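Local coordinates for protein endo-pectate lyase (Erwinia chrysanthemi, PDB 3B4N) that probably cleaves polygalacturonate and methylated pectins by calcium-dependent endo-acting elimination, leaving unsaturated galacturonosyl ends, at residues A[48-53]-A[87-92]; A[250-255]-A[282-287]. All blocks are in the same frame, centred on the assembly; numbering follows the deposited sequence.

Overall arrangement
The two contacts sample two different beta architectures of one chain. Contact 1 (48-53 with 87-92) pairs antiparallel strands in a four-stranded sheet of the N-terminal part, whereas contact 2 (250-255 with 282-287) joins successive parallel strands of the right-handed beta-helix. They follow one another in sequence and lie on opposite sides of the chain's centre; their centres are about 39 Å apart and their nearest atoms about 22 Å, so neither touches the other. Contact 1 is remote from the metal sites. Contact 2 is nearer: the R252 side chain is about 9 Å from that of the zinc ligand D195, and the W251 side chain about 11 Å from that of I192, a calcium-binding residue.

Contact 1. Residues A[48-53]-A[87-92]; sequences EVYRGT and WVDVVS
E48 and Y50 pair with D89 and W87 across the two inner strands of a four-stranded antiparallel sheet, flanked by strands 61-66 and 97-104 in the N-terminal part, away from the metal sites. The short axes approach to 4.7 Å with their N-to-C directions 154° apart. Both are hydrogen-bonded pairs, and V49 with V88 between them is the non-hydrogen-bonded one. D89 N to E48 O and Y50 N to W87 O are nearly linear, each 2.8 Å; W87 N to Y50 O is longer (3.0 Å) and more bent. Between these pairs, V88 CA makes a CA-H...O contact with E48 O (3.4 Å).

E48, Y50, W87 and D89 put their side chains on one face of the sheet. The Y50 ring leans back along its own strand, CG anti to the carbonyl carbon (chi1 -72°), which brings CE2 within 3.8 Å of D89 CB and the hydroxyl to E48. There Y50 OH donates to E48 OE1 over 2.7 Å, from above the carboxylate plane. E48 and D89 run side by side, their carboxylates turned 77° apart.

E48 OE1 and D89 OD1 are only 3.8 Å apart, a like-charge approach in a buried setting. The tyrosine hydroxyl on OE1 and the salt bridges from OE2 to R46 and R62 would offset the repulsion and probably keep E48 ionised.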
loop_
_atom_site.group_PDB
_atom_site.type_symbol
_atom_site.label_atom_id
_atom_site.label_comp_id
_atom_site.label_asym_id
_atom_site.label_seq_id
_atom_site.Cartn_x
_atom_site.Cartn_y
_atom_site.Cartn_z
ATOM N N GLU A 48 5.222 19.533 5.081
ATOM C CA GLU A 48 4.128 20.475 4.927
ATOM C C GLU A 48 3.463 20.347 3.579
ATOM O O GLU A 48 4.130 20.223 2.553
ATOM C CB GLU A 48 4.654 21.896 5.107
ATOM C CG GLU A 48 5.417 22.098 6.410
ATOM C CD GLU A 48 5.886 23.521 6.590
ATOM O OE1 GLU A 48 6.329 24.133 5.595
ATOM O OE2 GLU A 48 5.822 24.021 7.730
ATOM N N VAL A 49 2.139 20.372 3.578
ATOM C CA VAL A 49 1.397 20.268 2.331
ATOM C C VAL A 49 0.917 21.659 1.950
ATOM O O VAL A 49 0.353 22.371 2.773
ATOM C CB VAL A 49 0.166 19.346 2.468
ATOM C CG1 VAL A 49 -0.508 19.167 1.111
ATOM C CG2 VAL A 49 0.586 17.999 3.040
ATOM N N TYR A 50 1.164 22.035 0.699
ATOM C CA TYR A 50 0.752 23.333 0.171
ATOM C C TYR A 50 -0.242 23.124 -0.962
ATOM O O TYR A 50 -0.171 22.143 -1.704
ATOM C CB TYR A 50 1.969 24.106 -0.337
ATOM C CG TYR A 50 2.842 24.608 0.779
ATOM C CD1 TYR A 50 2.654 25.886 1.311
ATOM C CD2 TYR A 50 3.814 23.788 1.349
ATOM C CE1 TYR A 50 3.405 26.335 2.384
ATOM C CE2 TYR A 50 4.578 24.228 2.430
ATOM C CZ TYR A 50 4.363 25.502 2.941
ATOM O OH TYR A 50 5.090 25.935 4.029
ATOM N N ARG A 51 -1.168 24.065 -1.102
ATOM C CA ARG A 51 -2.188 23.977 -2.135
ATOM C C ARG A 51 -2.514 25.361 -2.681
ATOM O O ARG A 51 -2.386 26.358 -1.974
ATOM C CB ARG A 51 -3.462 23.364 -1.548
ATOM C CG ARG A 51 -4.543 23.033 -2.572
ATOM C CD ARG A 51 -5.816 22.561 -1.880
ATOM N NE ARG A 51 -6.526 23.682 -1.271
ATOM C CZ ARG A 51 -7.484 23.563 -0.361
ATOM N NH1 ARG A 51 -7.863 22.361 0.058
ATOM N NH2 ARG A 51 -8.052 24.651 0.144
ATOM N N GLY A 52 -2.931 25.398 -3.942
ATOM C CA GLY A 52 -3.326 26.646 -4.566
ATOM C C GLY A 52 -4.376 26.360 -5.619
ATOM O O GLY A 52 -4.548 25.212 -6.021
ATOM N N THR A 53 -5.101 27.390 -6.054
ATOM C CA THR A 53 -6.106 27.199 -7.093
ATOM C C THR A 53 -5.534 27.553 -8.462
ATOM O O THR A 53 -6.244 27.506 -9.471
ATOM C CB THR A 53 -7.384 28.027 -6.836
ATOM O OG1 THR A 53 -7.030 29.394 -6.605
ATOM C CG2 THR A 53 -8.145 27.478 -5.638
ATOM N N TRP A 87 1.759 20.773 -3.547
ATOM C CA TRP A 87 3.204 20.590 -3.403
ATOM C C TRP A 87 3.403 20.069 -1.987
ATOM O O TRP A 87 2.632 20.387 -1.084
ATOM C CB TRP A 87 3.983 21.907 -3.470
ATOM C CG TRP A 87 4.018 22.590 -4.784
ATOM C CD1 TRP A 87 5.023 22.550 -5.708
ATOM C CD2 TRP A 87 3.022 23.467 -5.309
ATOM N NE1 TRP A 87 4.717 23.358 -6.774
ATOM C CE2 TRP A 87 3.493 23.934 -6.555
ATOM C CE3 TRP A 87 1.772 23.905 -4.846
ATOM C CZ2 TRP A 87 2.759 24.824 -7.345
ATOM C CZ3 TRP A 87 1.039 24.792 -5.633
ATOM C CH2 TRP A 87 1.539 25.240 -6.870
ATOM N N VAL A 88 4.439 19.267 -1.792
ATOM C CA VAL A 88 4.777 18.783 -0.463
ATOM C C VAL A 88 6.211 19.230 -0.195
ATOM O O VAL A 88 7.112 19.029 -1.014
ATOM C CB VAL A 88 4.665 17.249 -0.342
ATOM C CG1 VAL A 88 5.334 16.776 0.950
ATOM C CG2 VAL A 88 3.197 16.843 -0.336
ATOM N N ASP A 89 6.392 19.884 0.944
ATOM C CA ASP A 89 7.681 20.390 1.378
ATOM C C ASP A 89 8.188 19.494 2.506
ATOM O O ASP A 89 7.612 19.462 3.589
ATOM C CB ASP A 89 7.506 21.824 1.890
ATOM C CG ASP A 89 8.816 22.500 2.259
ATOM O OD1 ASP A 89 8.751 23.675 2.693
ATOM O OD2 ASP A 89 9.893 21.882 2.123
ATOM N N VAL A 90 9.253 18.750 2.234
ATOM C CA VAL A 90 9.856 17.882 3.241
ATOM C C VAL A 90 10.916 18.754 3.923
ATOM O O VAL A 90 11.860 19.225 3.287
ATOM C CB VAL A 90 10.471 16.632 2.581
ATOM C CG1 VAL A 90 11.225 15.809 3.609
ATOM C CG2 VAL A 90 9.367 15.801 1.950
ATOM N N VAL A 91 10.727 18.991 5.219
ATOM C CA VAL A 91 11.623 19.849 5.988
ATOM C C VAL A 91 12.566 19.029 6.845
ATOM O O VAL A 91 12.133 18.214 7.653
ATOM C CB VAL A 91 10.811 20.800 6.894
ATOM C CG1 VAL A 91 11.748 21.746 7.630
ATOM C CG2 VAL A 91 9.798 21.579 6.061
ATOM N N SER A 92 13.864 19.250 6.666
ATOM C CA SER A 92 14.857 18.515 7.430
ATOM C C SER A 92 15.065 19.145 8.799
ATOM O O SER A 92 14.588 20.248 9.071
ATOM C CB SER A 92 16.198 18.504 6.690
ATOM O OG SER A 92 16.842 19.767 6.823
#

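Contact 2. Residues A[250-255]-A[282-287]; sequences LWRSCG and GVNRNY
W251 to S253 and G282 to N284 belong to neighbouring coils of the right-handed parallel beta-helix, stacked in register with R252 opposite G282; the short strand axes are 5.2 Å apart and 12° from parallel. Backbone bonds make the ladder: G282 N donates to W251 O (3.1 Å), and S253 N to G282 O, the latter much straighter at 173°.

Apolar packing comes from W251, whose CZ3 meets V283 CG1 at 3.6 Å; the methyl lies at the edge of the indole, in its plane. W251 NE1 bonds to H228 on the preceding coil.

Polar side chains extend the link to the C-terminal ends of the strands. N284 uses both ends of its amide: ND2 donates to C254 O at 2.9 Å from above that carbonyl's plane, while OD1 accepts from R252 NH2 at 3.0 Å. OD1 lies in the guanidinium plane, but NH2 sits above the amide's carbonyl plane, not on a lone pair; the two planes are 62° apart. R252 reaches it by bending at chi2, with CD passing 3.6 Å from G282 O. S253 OG turns to D289 and R264, and C254 is tied to C257 by a disulfide.

A water also joins R252 to N284, accepting from R252 NH1 and donating to N284 OD1, at 2.7 Å from each atom and at the edge of the guanidinium, in its plane.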
loop_
_atom_site.group_PDB
_atom_site.type_symbol
_atom_site.label_atom_id
_atom_site.label_comp_id
_atom_site.label_asym_id
_atom_site.label_seq_id
_atom_site.Cartn_x
_atom_site.Cartn_y
_atom_site.Cartn_z
ATOM N N LEU A 250 -5.874 -6.694 3.937
ATOM C CA LEU A 250 -4.589 -6.074 3.653
ATOM C C LEU A 250 -3.509 -7.090 3.326
ATOM O O LEU A 250 -2.776 -6.924 2.352
ATOM C CB LEU A 250 -4.139 -5.233 4.850
ATOM C CG LEU A 250 -2.717 -4.655 4.808
ATOM C CD1 LEU A 250 -2.553 -3.697 3.627
ATOM C CD2 LEU A 250 -2.437 -3.952 6.126
ATOM N N TRP A 251 -3.424 -8.152 4.119
ATOM C CA TRP A 251 -2.367 -9.144 3.933
ATOM C C TRP A 251 -2.832 -10.536 4.271
ATOM O O TRP A 251 -3.558 -10.745 5.248
ATOM C CB TRP A 251 -1.186 -8.769 4.836
ATOM C CG TRP A 251 -0.064 -9.764 4.927
ATOM C CD1 TRP A 251 1.083 -9.787 4.174
ATOM C CD2 TRP A 251 0.082 -10.795 5.909
ATOM N NE1 TRP A 251 1.938 -10.762 4.644
ATOM C CE2 TRP A 251 1.348 -11.393 5.709
ATOM C CE3 TRP A 251 -0.733 -11.266 6.947
ATOM C CZ2 TRP A 251 1.819 -12.438 6.511
ATOM C CZ3 TRP A 251 -0.263 -12.308 7.744
ATOM C CH2 TRP A 251 1.002 -12.881 7.520
ATOM N N ARG A 252 -2.415 -11.490 3.449
ATOM C CA ARG A 252 -2.748 -12.882 3.684
ATOM C C ARG A 252 -1.540 -13.778 3.470
ATOM O O ARG A 252 -0.883 -13.729 2.424
ATOM C CB ARG A 252 -3.870 -13.340 2.750
ATOM C CG ARG A 252 -4.343 -14.781 2.984
ATOM C CD ARG A 252 -4.868 -14.992 4.410
ATOM N NE ARG A 252 -5.707 -16.191 4.526
ATOM C CZ ARG A 252 -5.337 -17.334 5.099
ATOM N NH1 ARG A 252 -6.185 -18.360 5.149
ATOM N NH2 ARG A 252 -4.129 -17.458 5.633
ATOM N N SER A 253 -1.224 -14.566 4.486
ATOM C CA SER A 253 -0.167 -15.557 4.366
ATOM C C SER A 253 -0.894 -16.622 3.545
ATOM O O SER A 253 -1.976 -17.056 3.926
ATOM C CB SER A 253 0.185 -16.124 5.733
ATOM O OG SER A 253 1.024 -17.257 5.593
ATOM N N CYS A 254 -0.327 -17.040 2.420
ATOM C CA CYS A 254 -1.008 -18.015 1.577
ATOM C C CYS A 254 -1.641 -19.163 2.361
ATOM O O CYS A 254 -0.957 -19.896 3.067
ATOM C CB CYS A 254 -0.044 -18.573 0.548
ATOM S SG CYS A 254 -0.931 -19.394 -0.807
ATOM N N GLY A 255 -2.949 -19.332 2.198
ATOM C CA GLY A 255 -3.649 -20.375 2.931
ATOM C C GLY A 255 -3.550 -21.800 2.412
ATOM O O GLY A 255 -3.507 -22.738 3.208
ATOM N N GLY A 282 -4.448 -12.214 7.867
ATOM C CA GLY A 282 -4.768 -13.619 8.053
ATOM C C GLY A 282 -3.483 -14.418 8.192
ATOM O O GLY A 282 -2.699 -14.519 7.241
ATOM N N VAL A 283 -3.266 -14.982 9.376
ATOM C CA VAL A 283 -2.071 -15.772 9.661
ATOM C C VAL A 283 -2.397 -17.253 9.771
ATOM O O VAL A 283 -3.472 -17.626 10.243
ATOM C CB VAL A 283 -1.390 -15.335 11.001
ATOM C CG1 VAL A 283 -0.861 -13.913 10.882
ATOM C CG2 VAL A 283 -2.370 -15.441 12.162
ATOM N N ASN A 284 -1.477 -18.094 9.307
ATOM C CA ASN A 284 -1.657 -19.544 9.440
ATOM C C ASN A 284 -0.912 -19.849 10.734
ATOM O O ASN A 284 0.320 -19.968 10.743
ATOM C CB ASN A 284 -0.999 -20.291 8.280
ATOM C CG ASN A 284 -1.622 -19.966 6.957
ATOM O OD1 ASN A 284 -2.845 -19.857 6.842
ATOM N ND2 ASN A 284 -0.788 -19.818 5.935
ATOM N N ARG A 285 -1.635 -19.972 11.842
ATOM C CA ARG A 285 -0.942 -20.202 13.098
ATOM C C ARG A 285 -0.207 -21.530 13.181
ATOM O O ARG A 285 0.789 -21.636 13.892
ATOM C CB ARG A 285 -1.893 -20.034 14.281
ATOM C CG ARG A 285 -2.881 -21.147 14.481
ATOM C CD ARG A 285 -3.786 -20.786 15.643
ATOM N NE ARG A 285 -4.624 -21.905 16.047
ATOM C CZ ARG A 285 -5.777 -21.777 16.698
ATOM N NH1 ARG A 285 -6.235 -20.571 17.020
ATOM N NH2 ARG A 285 -6.476 -22.862 17.020
ATOM N N ASN A 286 -0.676 -22.537 12.448
ATOM C CA ASN A 286 -0.006 -23.834 12.474
ATOM C C ASN A 286 1.360 -23.808 11.785
ATOM O O ASN A 286 2.176 -24.707 11.988
ATOM C CB ASN A 286 -0.898 -24.907 11.836
ATOM C CG ASN A 286 -1.241 -24.597 10.394
ATOM O OD1 ASN A 286 -1.699 -23.499 10.076
ATOM N ND2 ASN A 286 -1.022 -25.566 9.509
ATOM N N TYR A 287 1.613 -22.776 10.984
ATOM C CA TYR A 287 2.886 -22.651 10.288
ATOM C C TYR A 287 3.805 -21.630 10.960
ATOM O O TYR A 287 4.872 -21.311 10.438
ATOM C CB TYR A 287 2.661 -22.266 8.827
ATOM C CG TYR A 287 2.069 -23.366 7.959
ATOM C CD1 TYR A 287 1.273 -23.047 6.862
ATOM C CD2 TYR A 287 2.344 -24.714 8.204
ATOM C CE1 TYR A 287 0.766 -24.030 6.023
ATOM C CE2 TYR A 287 1.835 -25.716 7.368
ATOM C CZ TYR A 287 1.053 -25.363 6.281
ATOM O OH TYR A 287 0.572 -26.326 5.423
HETATM O O HOH W 1 -5.243 -20.810 5.909
#